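PDB 5HJQ: GTPase-activating protein skywalker from Drosophila melanogaster, which acts as a GTPase-activating protein for Rab35, controlling endosomal recycling and turnover of synaptic vesicle proteins, and binds phosphoinositides through its TBC domain. Local coordinates for residues Leu287-Asp292 with Lys349-Ala354; Gly133-Met138 with Glu212-Leu217; Val238-Val243 with Lys266-Phe271. All coordinates share one frame; numbering follows the deposited sequence.

Contact 1 (Leu287-Asp292 with Lys349-Ala354); sequences LVRIMD and KLLHAA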
loop_
_atom_site.group_PDB
_atom_site.type_symbol
_atom_site.label_atom_id
_atom_site.label_comp_id
_atom_site.label_asym_id
_atom_site.label_seq_id
_atom_site.Cartn_x
_atom_site.Cartn_y
_atom_site.Cartn_z
ATOM N N LEU A 287 5.035 7.061 0.281
ATOM C CA LEU A 287 4.316 5.910 0.822
ATOM C C LEU A 287 3.639 6.209 2.152
ATOM O O LEU A 287 2.499 5.803 2.383
ATOM C CB LEU A 287 5.267 4.727 1.014
ATOM C CG LEU A 287 5.566 3.798 -0.154
ATOM C CD1 LEU A 287 6.516 2.704 0.296
ATOM C CD2 LEU A 287 4.275 3.210 -0.684
ATOM N N VAL A 288 4.357 6.904 3.029
ATOM C CA VAL A 288 3.867 7.197 4.370
ATOM C C VAL A 288 2.582 8.021 4.338
ATOM O O VAL A 288 1.592 7.661 4.977
ATOM C CB VAL A 288 4.932 7.941 5.197
ATOM C CG1 VAL A 288 4.344 8.422 6.507
ATOM C CG2 VAL A 288 6.129 7.036 5.445
ATOM N N ARG A 289 2.599 9.118 3.589
ATOM C CA ARG A 289 1.408 9.943 3.428
ATOM C C ARG A 289 0.264 9.137 2.813
ATOM O O ARG A 289 -0.896 9.309 3.187
ATOM C CB ARG A 289 1.713 11.167 2.565
ATOM C CG ARG A 289 2.644 12.170 3.217
ATOM C CD ARG A 289 1.973 12.867 4.390
ATOM N NE ARG A 289 0.827 13.675 3.982
ATOM C CZ ARG A 289 -0.437 13.365 4.252
ATOM N NH1 ARG A 289 -0.721 12.266 4.935
ATOM N NH2 ARG A 289 -1.420 14.157 3.846
ATOM N N ILE A 290 0.598 8.253 1.875
ATOM C CA ILE A 290 -0.395 7.378 1.261
ATOM C C ILE A 290 -0.993 6.426 2.294
ATOM O O ILE A 290 -2.206 6.221 2.336
ATOM C CB ILE A 290 0.208 6.560 0.097
ATOM C CG1 ILE A 290 0.578 7.476 -1.068
ATOM C CG2 ILE A 290 -0.768 5.497 -0.380
ATOM C CD1 ILE A 290 1.206 6.751 -2.237
ATOM N N MET A 291 -0.137 5.849 3.130
ATOM C CA MET A 291 -0.598 4.958 4.192
ATOM C C MET A 291 -1.540 5.656 5.168
ATOM O O MET A 291 -2.490 5.040 5.657
ATOM C CB MET A 291 0.593 4.370 4.951
ATOM C CG MET A 291 1.350 3.293 4.173
ATOM S SD MET A 291 0.293 1.958 3.564
ATOM C CE MET A 291 0.329 2.286 1.806
ATOM N N ASP A 292 -1.277 6.933 5.441
ATOM C CA ASP A 292 -2.137 7.740 6.309
ATOM C C ASP A 292 -3.600 7.679 5.888
ATOM O O ASP A 292 -4.484 7.429 6.708
ATOM C CB ASP A 292 -1.681 9.204 6.326
ATOM C CG ASP A 292 -0.397 9.411 7.104
ATOM O OD1 ASP A 292 -0.078 8.569 7.972
ATOM O OD2 ASP A 292 0.292 10.424 6.850
ATOM N N LYS A 349 1.672 16.999 -3.530
ATOM C CA LYS A 349 1.201 17.236 -4.892
ATOM C C LYS A 349 0.704 15.937 -5.519
ATOM O O LYS A 349 -0.213 15.942 -6.343
ATOM C CB LYS A 349 2.309 17.853 -5.750
ATOM C CG LYS A 349 2.682 19.271 -5.332
ATOM C CD LYS A 349 1.460 20.179 -5.361
ATOM C CE LYS A 349 1.777 21.570 -4.841
ATOM N NZ LYS A 349 2.838 22.240 -5.644
ATOM N N LEU A 350 1.320 14.829 -5.122
ATOM C CA LEU A 350 0.890 13.507 -5.554
ATOM C C LEU A 350 -0.512 13.220 -5.035
ATOM O O LEU A 350 -1.399 12.820 -5.791
ATOM C CB LEU A 350 1.865 12.438 -5.058
ATOM C CG LEU A 350 1.584 10.985 -5.445
ATOM C CD1 LEU A 350 1.752 10.792 -6.941
ATOM C CD2 LEU A 350 2.489 10.035 -4.673
ATOM N N LEU A 351 -0.701 13.444 -3.739
ATOM C CA LEU A 351 -1.988 13.211 -3.092
ATOM C C LEU A 351 -3.069 14.182 -3.558
ATOM O O LEU A 351 -4.255 13.850 -3.529
ATOM C CB LEU A 351 -1.845 13.296 -1.570
ATOM C CG LEU A 351 -1.661 11.981 -0.804
ATOM C CD1 LEU A 351 -0.453 11.208 -1.305
ATOM C CD2 LEU A 351 -1.545 12.255 0.699
ATOM N N HIS A 352 -2.669 15.378 -3.978
ATOM C CA HIS A 352 -3.634 16.364 -4.451
ATOM C C HIS A 352 -4.341 15.862 -5.711
ATOM O O HIS A 352 -5.564 15.957 -5.837
ATOM C CB HIS A 352 -2.955 17.706 -4.730
ATOM C CG HIS A 352 -3.919 18.821 -4.992
ATOM N ND1 HIS A 352 -4.484 19.563 -3.975
ATOM C CD2 HIS A 352 -4.435 19.306 -6.142
ATOM C CE1 HIS A 352 -5.298 20.467 -4.493
ATOM N NE2 HIS A 352 -5.286 20.331 -5.810
ATOM N N ALA A 353 -3.556 15.321 -6.636
ATOM C CA ALA A 353 -4.086 14.807 -7.896
ATOM C C ALA A 353 -5.052 13.648 -7.675
ATOM O O ALA A 353 -6.147 13.628 -8.235
ATOM C CB ALA A 353 -2.947 14.375 -8.804
ATOM N N ALA A 354 -4.644 12.701 -6.835
ATOM C CA ALA A 354 -5.400 11.471 -6.610
ATOM C C ALA A 354 -6.827 11.722 -6.146
ATOM O O ALA A 354 -7.759 11.049 -6.588
ATOM C CB ALA A 354 -4.672 10.595 -5.600
#

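Contact 2 (Gly133-Met138 with Glu212-Leu217); sequences GFYWEM and EAYICL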
loop_
_atom_site.group_PDB
_atom_site.type_symbol
_atom_site.label_atom_id
_atom_site.label_comp_id
_atom_site.label_asym_id
_atom_site.label_seq_id
_atom_site.Cartn_x
_atom_site.Cartn_y
_atom_site.Cartn_z
ATOM N N GLY A 133 -3.054 -9.849 25.231
ATOM C CA GLY A 133 -1.745 -10.416 24.965
ATOM C C GLY A 133 -1.816 -11.543 23.953
ATOM O O GLY A 133 -0.904 -12.369 23.862
ATOM N N PHE A 134 -2.904 -11.559 23.186
ATOM C CA PHE A 134 -3.197 -12.624 22.227
ATOM C C PHE A 134 -2.043 -12.909 21.270
ATOM O O PHE A 134 -1.775 -14.066 20.944
ATOM C CB PHE A 134 -4.454 -12.272 21.429
ATOM C CG PHE A 134 -4.958 -13.389 20.567
ATOM C CD1 PHE A 134 -5.535 -14.512 21.135
ATOM C CD2 PHE A 134 -4.867 -13.314 19.186
ATOM C CE1 PHE A 134 -6.003 -15.544 20.344
ATOM C CE2 PHE A 134 -5.336 -14.341 18.389
ATOM C CZ PHE A 134 -5.905 -15.458 18.969
ATOM N N TYR A 135 -1.363 -11.853 20.831
ATOM C CA TYR A 135 -0.242 -11.993 19.908
ATOM C C TYR A 135 0.834 -12.936 20.433
ATOM O O TYR A 135 1.238 -13.875 19.752
ATOM C CB TYR A 135 0.385 -10.631 19.610
ATOM C CG TYR A 135 1.570 -10.716 18.675
ATOM C CD1 TYR A 135 1.423 -11.212 17.386
ATOM C CD2 TYR A 135 2.838 -10.316 19.082
ATOM C CE1 TYR A 135 2.500 -11.301 16.522
ATOM C CE2 TYR A 135 3.924 -10.399 18.222
ATOM C CZ TYR A 135 3.746 -10.894 16.941
ATOM O OH TYR A 135 4.813 -10.987 16.075
ATOM N N TRP A 136 1.289 -12.682 21.654
ATOM C CA TRP A 136 2.398 -13.436 22.225
ATOM C C TRP A 136 2.028 -14.887 22.503
ATOM O O TRP A 136 2.890 -15.766 22.492
ATOM C CB TRP A 136 2.891 -12.744 23.492
ATOM C CG TRP A 136 3.385 -11.375 23.184
ATOM C CD1 TRP A 136 2.801 -10.191 23.529
ATOM C CD2 TRP A 136 4.546 -11.043 22.415
ATOM N NE1 TRP A 136 3.541 -9.141 23.039
ATOM C CE2 TRP A 136 4.615 -9.639 22.352
ATOM C CE3 TRP A 136 5.537 -11.800 21.784
ATOM C CZ2 TRP A 136 5.641 -8.975 21.682
ATOM C CZ3 TRP A 136 6.554 -11.140 21.121
ATOM C CH2 TRP A 136 6.599 -9.741 21.077
ATOM N N GLU A 137 0.746 -15.139 22.739
ATOM C CA GLU A 137 0.256 -16.508 22.805
ATOM C C GLU A 137 0.516 -17.208 21.475
ATOM O O GLU A 137 1.053 -18.315 21.436
ATOM C CB GLU A 137 -1.233 -16.539 23.138
ATOM C CG GLU A 137 -1.788 -17.942 23.299
ATOM C CD GLU A 137 -1.091 -18.714 24.403
ATOM O OE1 GLU A 137 -0.888 -18.140 25.498
ATOM O OE2 GLU A 137 -0.734 -19.890 24.170
ATOM N N MET A 138 0.132 -16.542 20.389
ATOM C CA MET A 138 0.371 -17.049 19.041
ATOM C C MET A 138 1.862 -17.235 18.779
ATOM O O MET A 138 2.282 -18.257 18.237
ATOM C CB MET A 138 -0.224 -16.101 17.999
ATOM C CG MET A 138 -1.726 -15.880 18.112
ATOM S SD MET A 138 -2.689 -17.334 17.654
ATOM C CE MET A 138 -3.061 -18.008 19.271
ATOM N N GLU A 212 1.699 -3.977 18.199
ATOM C CA GLU A 212 0.774 -2.998 17.640
ATOM C C GLU A 212 0.640 -3.163 16.126
ATOM O O GLU A 212 -0.460 -3.067 15.579
ATOM C CB GLU A 212 1.221 -1.578 17.977
ATOM C CG GLU A 212 0.741 -1.099 19.331
ATOM C CD GLU A 212 1.350 0.230 19.736
ATOM O OE1 GLU A 212 2.588 0.370 19.637
ATOM O OE2 GLU A 212 0.590 1.134 20.151
ATOM N N ALA A 213 1.765 -3.408 15.460
ATOM C CA ALA A 213 1.773 -3.674 14.026
ATOM C C ALA A 213 0.876 -4.858 13.708
ATOM O O ALA A 213 0.075 -4.803 12.778
ATOM C CB ALA A 213 3.188 -3.932 13.538
ATOM N N TYR A 214 1.004 -5.921 14.497
ATOM C CA TYR A 214 0.168 -7.100 14.324
ATOM C C TYR A 214 -1.313 -6.766 14.413
ATOM O O TYR A 214 -2.100 -7.157 13.549
ATOM C CB TYR A 214 0.495 -8.168 15.367
ATOM C CG TYR A 214 -0.592 -9.215 15.467
ATOM C CD1 TYR A 214 -0.698 -10.218 14.513
ATOM C CD2 TYR A 214 -1.524 -9.190 16.499
ATOM C CE1 TYR A 214 -1.690 -11.172 14.585
ATOM C CE2 TYR A 214 -2.525 -10.143 16.578
ATOM C CZ TYR A 214 -2.602 -11.131 15.612
ATOM O OH TYR A 214 -3.586 -12.090 15.673
ATOM N N ILE A 215 -1.686 -6.050 15.471
ATOM C CA ILE A 215 -3.085 -5.722 15.726
ATOM C C ILE A 215 -3.663 -4.847 14.609
ATOM O O ILE A 215 -4.839 -4.965 14.256
ATOM C CB ILE A 215 -3.254 -5.019 17.088
ATOM C CG1 ILE A 215 -2.788 -5.935 18.223
ATOM C CG2 ILE A 215 -4.699 -4.626 17.311
ATOM C CD1 ILE A 215 -2.836 -5.283 19.607
ATOM N N CYS A 216 -2.832 -3.978 14.040
ATOM C CA CYS A 216 -3.227 -3.232 12.847
ATOM C C CYS A 216 -3.534 -4.173 11.688
ATOM O O CYS A 216 -4.585 -4.077 11.055
ATOM C CB CYS A 216 -2.136 -2.247 12.429
ATOM S SG CYS A 216 -2.048 -0.775 13.443
ATOM N N LEU A 217 -2.604 -5.085 11.424
ATOM C CA LEU A 217 -2.719 -6.027 10.315
ATOM C C LEU A 217 -3.944 -6.924 10.430
ATOM O O LEU A 217 -4.684 -7.097 9.461
ATOM C CB LEU A 217 -1.458 -6.884 10.224
ATOM C CG LEU A 217 -0.232 -6.140 9.698
ATOM C CD1 LEU A 217 1.057 -6.721 10.252
ATOM C CD2 LEU A 217 -0.226 -6.158 8.176
#

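Contact 3 (Val238-Val243 with Lys266-Phe271); sequences VTWKTV and KLERIF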
loop_
_atom_site.group_PDB
_atom_site.type_symbol
_atom_site.label_atom_id
_atom_site.label_comp_id
_atom_site.label_asym_id
_atom_site.label_seq_id
_atom_site.Cartn_x
_atom_site.Cartn_y
_atom_site.Cartn_z
ATOM N N VAL A 238 -8.691 -10.222 -9.667
ATOM C CA VAL A 238 -9.869 -9.387 -9.858
ATOM C C VAL A 238 -9.492 -7.931 -9.623
ATOM O O VAL A 238 -9.953 -7.030 -10.330
ATOM C CB VAL A 238 -11.016 -9.796 -8.911
ATOM C CG1 VAL A 238 -12.106 -8.731 -8.885
ATOM C CG2 VAL A 238 -11.591 -11.148 -9.322
ATOM N N THR A 239 -8.627 -7.715 -8.636
ATOM C CA THR A 239 -8.197 -6.373 -8.270
ATOM C C THR A 239 -7.427 -5.680 -9.393
ATOM O O THR A 239 -7.780 -4.567 -9.783
ATOM C CB THR A 239 -7.322 -6.383 -7.004
ATOM O OG1 THR A 239 -8.040 -6.991 -5.923
ATOM C CG2 THR A 239 -6.946 -4.962 -6.614
ATOM N N TRP A 240 -6.384 -6.319 -9.920
ATOM C CA TRP A 240 -5.597 -5.662 -10.964
ATOM C C TRP A 240 -6.370 -5.578 -12.276
ATOM O O TRP A 240 -6.071 -4.729 -13.115
ATOM C CB TRP A 240 -4.235 -6.346 -11.183
ATOM C CG TRP A 240 -4.213 -7.747 -11.754
ATOM C CD1 TRP A 240 -3.941 -8.896 -11.073
ATOM C CD2 TRP A 240 -4.401 -8.135 -13.129
ATOM N NE1 TRP A 240 -3.974 -9.975 -11.925
ATOM C CE2 TRP A 240 -4.253 -9.535 -13.191
ATOM C CE3 TRP A 240 -4.693 -7.436 -14.304
ATOM C CZ2 TRP A 240 -4.395 -10.249 -14.379
ATOM C CZ3 TRP A 240 -4.832 -8.145 -15.482
ATOM C CH2 TRP A 240 -4.683 -9.537 -15.512
ATOM N N LYS A 241 -7.373 -6.433 -12.446
ATOM C CA LYS A 241 -8.269 -6.302 -13.587
ATOM C C LYS A 241 -9.195 -5.105 -13.397
ATOM O O LYS A 241 -9.470 -4.371 -14.344
ATOM C CB LYS A 241 -9.080 -7.582 -13.802
ATOM C CG LYS A 241 -8.321 -8.658 -14.553
ATOM C CD LYS A 241 -9.128 -9.934 -14.686
ATOM C CE LYS A 241 -8.341 -10.986 -15.451
ATOM N NZ LYS A 241 -8.981 -12.327 -15.407
ATOM N N THR A 242 -9.668 -4.907 -12.171
ATOM C CA THR A 242 -10.467 -3.730 -11.842
ATOM C C THR A 242 -9.689 -2.450 -12.130
ATOM O O THR A 242 -10.176 -1.557 -12.822
ATOM C CB THR A 242 -10.899 -3.736 -10.369
ATOM O OG1 THR A 242 -11.777 -4.844 -10.134
ATOM C CG2 THR A 242 -11.618 -2.444 -10.020
ATOM N N VAL A 243 -8.472 -2.380 -11.600
ATOM C CA VAL A 243 -7.573 -1.260 -11.851
ATOM C C VAL A 243 -7.333 -1.044 -13.349
ATOM O O VAL A 243 -7.238 0.096 -13.813
ATOM C CB VAL A 243 -6.224 -1.475 -11.136
ATOM C CG1 VAL A 243 -5.233 -0.390 -11.517
ATOM C CG2 VAL A 243 -6.429 -1.513 -9.621
ATOM N N LYS A 266 0.081 -6.766 -24.601
ATOM C CA LYS A 266 -1.154 -6.908 -23.848
ATOM C C LYS A 266 -1.025 -6.216 -22.494
ATOM O O LYS A 266 -0.146 -6.538 -21.688
ATOM C CB LYS A 266 -1.527 -8.383 -23.683
ATOM C CG LYS A 266 -0.942 -9.297 -24.755
ATOM C CD LYS A 266 -1.717 -10.603 -24.850
ATOM C CE LYS A 266 -1.900 -11.264 -23.488
ATOM N NZ LYS A 266 -2.939 -12.337 -23.536
ATOM N N LEU A 267 -1.919 -5.262 -22.255
ATOM C CA LEU A 267 -1.857 -4.398 -21.080
ATOM C C LEU A 267 -1.907 -5.166 -19.763
ATOM O O LEU A 267 -1.489 -4.648 -18.728
ATOM C CB LEU A 267 -2.993 -3.372 -21.129
ATOM C CG LEU A 267 -2.777 -2.204 -22.095
ATOM C CD1 LEU A 267 -4.026 -1.344 -22.178
ATOM C CD2 LEU A 267 -1.581 -1.365 -21.663
ATOM N N GLU A 268 -2.425 -6.392 -19.806
ATOM C CA GLU A 268 -2.506 -7.239 -18.620
ATOM C C GLU A 268 -1.141 -7.402 -17.973
ATOM O O GLU A 268 -1.009 -7.285 -16.757
ATOM C CB GLU A 268 -3.085 -8.613 -18.968
ATOM C CG GLU A 268 -4.577 -8.624 -19.249
ATOM C CD GLU A 268 -4.915 -8.184 -20.662
ATOM O OE1 GLU A 268 -3.984 -7.857 -21.428
ATOM O OE2 GLU A 268 -6.115 -8.169 -21.006
ATOM N N ARG A 269 -0.127 -7.648 -18.798
ATOM C CA ARG A 269 1.239 -7.825 -18.319
ATOM C C ARG A 269 1.722 -6.619 -17.513
ATOM O O ARG A 269 2.558 -6.751 -16.620
ATOM C CB ARG A 269 2.187 -8.071 -19.495
ATOM N N ILE A 270 1.185 -5.447 -17.836
ATOM C CA ILE A 270 1.594 -4.209 -17.183
ATOM C C ILE A 270 0.854 -3.970 -15.864
ATOM O O ILE A 270 1.459 -3.570 -14.870
ATOM C CB ILE A 270 1.380 -3.002 -18.119
ATOM C CG1 ILE A 270 2.303 -3.110 -19.333
ATOM C CG2 ILE A 270 1.647 -1.701 -17.394
ATOM C CD1 ILE A 270 2.228 -1.921 -20.261
ATOM N N PHE A 271 -0.449 -4.234 -15.851
ATOM C CA PHE A 271 -1.272 -3.942 -14.680
ATOM C C PHE A 271 -1.212 -5.014 -13.597
ATOM O O PHE A 271 -1.631 -4.771 -12.462
ATOM C CB PHE A 271 -2.721 -3.714 -15.105
ATOM C CG PHE A 271 -2.986 -2.322 -15.594
ATOM C CD1 PHE A 271 -3.202 -1.290 -14.694
ATOM C CD2 PHE A 271 -3.001 -2.037 -16.950
ATOM C CE1 PHE A 271 -3.437 -0.008 -15.137
ATOM C CE2 PHE A 271 -3.235 -0.756 -17.398
ATOM C CZ PHE A 271 -3.447 0.259 -16.493
#

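Contact 1 (Leu287-Asp292 with Lys349-Ala354)
D292 OD2 is gripped by two arginines, R113 and R289, and it is the guanidinium of R289 that takes up L351 across the contact. The setting is the all-helical TBC domain, where helix 284-297 meets helix 347-356 close to the inositol triphosphate pocket. R289 NH1 reaches D292 OD2 at 2.8 Å, a salt bridge made three residues along the same helix. It uses the anti lone pair of OD2 and is bent, with an N-H...O angle of 135°. OD1 of the same carboxylate is bound by W117, and R289 NH2 donates to the carbonyl of L101. Held through both terminal nitrogens, NH1 and NH2, the guanidinium has little freedom to turn; bent at chi2 and chi3, the chain carries it along its own helix toward D292. One face of it becomes a platform for L351, whose CD2 lies 3.7 Å from R289 NH2, nearer the rim than the centre. The case illustrates how a buried arginine whose N-H groups are engaged at its edge can still offer a face to a leucine methyl. The other branch of L351 turns to the aliphatic side: CD1 meets I290 CG1 at 3.9 Å. I290 also extends CD1 toward L350, while L302 and V305 of helix 300-317 touch its side chain. The segment axes come no closer than 10.6 Å and cross at -39°, a separation bridged by these side chains. Each helix has a link to a residue of the pocket: L101 precedes R102, an experimentally established phosphoinositide-binding residue, and A354 O accepts a hydrogen bond from R304, another. The pairing is therefore consistent with a second shell to the pocket. I290 CD1 and L350 CD2 meet more loosely, at 4.3 Å.

Contact 2 (Gly133-Met138 with Glu212-Leu217)
F134, in the first turn of helix 134-143, meets Y214 of helix 210-221 through its edge: Y214 OH lies near the plane of the phenylalanine ring, 3.9 Å from F134 CD2. This is aromatic helix-helix packing in the TBC domain, away from the lipid pocket. The next residue, Y135, makes the main overlap. With CG anti to the backbone N (chi1 179°), it places CD1 over one face of the Y214 ring, 3.4 Å from Y214 CG. The ring planes are inclined at 33°, an oblique aromatic pair. A hydrogen bond to E210, just ahead of the facing segment, holds the hydroxyl of Y135. W136 supports the same ring from within its own helix: Y135 CD2 sits centrally over a face of the W136 ring, 3.7 Å above it. One turn on from F134, M138 starts out toward the 212-217 segment but turns off further along, and its side chain touches V183 of helix 171-187. The same helix sets L184 against Y214 and I180 against Y135. From the facing segment, Y214 CB lies 4.2 Å from the centroid of the Y135 ring, an off-centre CH-pi contact.

Contact 3 (Val238-Val243 with Lys266-Phe271)
W240 lays the outer edge of its indole against the aliphatic part of E268: CZ3 lies 3.8 Å from E268 CG, near the ring plane, and CH2 is just as close. The carboxylate beyond is turned almost square to the indole, at 89°. CG of W240 stands between the backbone N and the carbonyl carbon (chi1 67°), which turns the ring back toward the N-terminal side of its helix and over to E268. CB itself, placed by the backbone, approaches F271 O to 3.3 Å. Over one face of the indole lies the aliphatic chain of K241, whose CG is 3.6 Å above the plane, offset toward the rim, and whose amino group forms a salt bridge with E237. H236 meets the same indole edge-to-face.

One turn along from W240, V243 sends CG1, anti to its own backbone N, to the F271 ring, with F271 CD1 at 3.9 Å. No hydrogen bond joins the two segments; what is buried between them is largely apolar surface. Within its own helix, T242 OG1 bonds back to V238 O at 2.9 Å, from the face of that carbonyl opposite to T242 N.

This is mostly buried helix packing in the TBC domain, joining helix 233-250 to the short helix 268-271. Helix 252-261 connects them along the chain and touches F271 through T255. W274 of helix 274-279 packs on both W240 and V243, while helix 300-317 closes in with Y303 on V243 and L310 on F271.

Along the chain the three contacts follow one another without interlocking: contact 2 closes first, then contact 3, then contact 1. Helices 210-221 and 233-250 are consecutive, yet contacts 2 and 3 lie on opposite sides of the chain's centre, their centres about 33 Å apart. Contact 1 is more central, its centre about 28 Å from that of contact 2 and about 22 Å from that of contact 3. None touches another. Helix 300-317 nevertheless packs against both contacts 1 and 3, and it carries K300 and R304 of the phosphoinositide site. The lipid site of this all-helical domain thus lies near contact 1 and about 9 Å (side chains) from V243 of contact 3; contact 2 lies apart.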